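Long-range contact in possible marr-transcriptional regulator (Streptomyces coelicolor, PDB 4B8X), which probably binds DNA as a winged-helix transcriptional regulator of the MarR family, although its precise biological role is unknown: residues L52-I57 with T93-T98. Numbering follows the deposited sequence.
Sequences LPMSKI and TLATIT
The torsions of M54 and T93 set their side chains side by side, pointing the same way: M54 CG stands beside its own backbone N (chi1 -68°), and T93 turns CG2 anti to its backbone N. In the M54 conformer described here, one of two, the chain bends at chi3 and SD lies 3.6 Å from T93 CG2, a tentative contact. The flexible methionine side chain suits this place, since it also touches V68 and V72 of helix 65-77. Beside this contact the backbones pair antiparallel. L52 N donates to A95 O at 3.0 Å, and A95 N returns a bond to L52 O at 2.9 Å. A third bond, from M54 N to T93 O (2.9 Å), carries the ladder into the first residue of helix 54-61. P53, having no N-H to give, fits the non-hydrogen-bonded position opposite L94; its ring lies alongside that leucine, CG 3.8 Å from L94 CD2. P53 sits at the N-cap, and its O accepts I57 N's hydrogen bond, starting the helical bonding. On the other face, small A95 leaves room for I57, CD1 lying 3.8 Å from A95 CB. Strands 51-53, 93-97 and 81-85 form the three-stranded antiparallel sheet characteristic of the MarR winged helix-turn-helix fold.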
# COMPACT_ATOMS: atom_id res chain seq x y z
N LEU A 52 -0.52 14.95 20.22
CA LEU A 52 -1.43 15.39 19.15
C LEU A 52 -2.83 14.88 19.41
O LEU A 52 -3.00 13.76 19.91
CB LEU A 52 -1.01 14.84 17.80
CG LEU A 52 0.03 15.57 16.97
CD1 LEU A 52 0.04 14.87 15.61
CD2 LEU A 52 -0.24 17.07 16.80
N PRO A 53 -3.84 15.64 19.00
CA PRO A 53 -5.19 15.07 19.01
C PRO A 53 -5.29 13.91 18.01
O PRO A 53 -4.65 13.95 16.95
CB PRO A 53 -6.08 16.24 18.55
CG PRO A 53 -5.26 17.47 18.79
CD PRO A 53 -3.84 17.05 18.57
N MET A 54 -6.09 12.91 18.34
CA MET A 54 -6.20 11.76 17.48
C MET A 54 -6.77 12.15 16.10
O MET A 54 -6.39 11.54 15.08
CB MET A 54 -6.95 10.62 18.19
CG MET A 54 -6.15 10.04 19.36
SD MET A 54 -7.01 8.81 20.36
CE MET A 54 -7.21 7.52 19.13
N SER A 55 -7.61 13.18 16.04
CA SER A 55 -8.15 13.62 14.75
C SER A 55 -7.02 14.12 13.86
O SER A 55 -7.00 13.88 12.65
CB SER A 55 -9.20 14.72 14.94
OG SER A 55 -8.68 15.81 15.69
N LYS A 56 -6.07 14.82 14.47
CA LYS A 56 -4.92 15.35 13.76
C LYS A 56 -3.96 14.25 13.31
O LYS A 56 -3.40 14.32 12.21
CB LYS A 56 -4.17 16.37 14.63
N ILE A 57 -3.80 13.21 14.13
CA ILE A 57 -3.00 12.08 13.71
C ILE A 57 -3.60 11.43 12.45
O ILE A 57 -2.89 11.11 11.50
CB ILE A 57 -2.91 11.04 14.84
CG1 ILE A 57 -2.14 11.60 16.06
CG2 ILE A 57 -2.23 9.77 14.33
CD1 ILE A 57 -2.21 10.74 17.32
N THR A 93 -9.49 13.46 21.97
CA THR A 93 -8.54 12.73 22.79
C THR A 93 -7.15 13.06 22.30
O THR A 93 -6.91 13.10 21.10
CB THR A 93 -8.73 11.21 22.66
OG1 THR A 93 -10.06 10.86 23.05
CG2 THR A 93 -7.74 10.44 23.52
N LEU A 94 -6.25 13.30 23.25
CA LEU A 94 -4.83 13.53 22.95
C LEU A 94 -4.01 12.25 23.17
O LEU A 94 -4.20 11.55 24.17
CB LEU A 94 -4.29 14.60 23.90
CG LEU A 94 -4.84 16.01 23.81
CD1 LEU A 94 -4.20 16.85 24.90
CD2 LEU A 94 -4.58 16.60 22.43
N ALA A 95 -3.13 11.97 22.22
CA ALA A 95 -2.14 10.91 22.34
C ALA A 95 -0.76 11.53 22.58
O ALA A 95 -0.39 12.45 21.86
CB ALA A 95 -2.13 10.04 21.09
N THR A 96 -0.03 11.05 23.58
CA THR A 96 1.28 11.60 23.96
C THR A 96 2.29 10.46 23.99
O THR A 96 2.06 9.45 24.63
CB THR A 96 1.22 12.26 25.34
OG1 THR A 96 0.12 13.20 25.39
CG2 THR A 96 2.54 12.95 25.66
N ILE A 97 3.44 10.64 23.32
CA ILE A 97 4.48 9.61 23.36
C ILE A 97 5.15 9.60 24.73
O ILE A 97 5.41 10.66 25.31
CB ILE A 97 5.51 9.83 22.22
CG1 ILE A 97 6.43 8.63 22.05
CG2 ILE A 97 6.28 11.14 22.42
CD1 ILE A 97 7.27 8.70 20.79
N THR A 98 5.40 8.40 25.24
CA THR A 98 6.04 8.22 26.52
C THR A 98 7.57 8.18 26.33
O THR A 98 8.07 8.06 25.21
CB THR A 98 5.60 6.91 27.18
OG1 THR A 98 6.10 5.80 26.40
CG2 THR A 98 4.06 6.84 27.33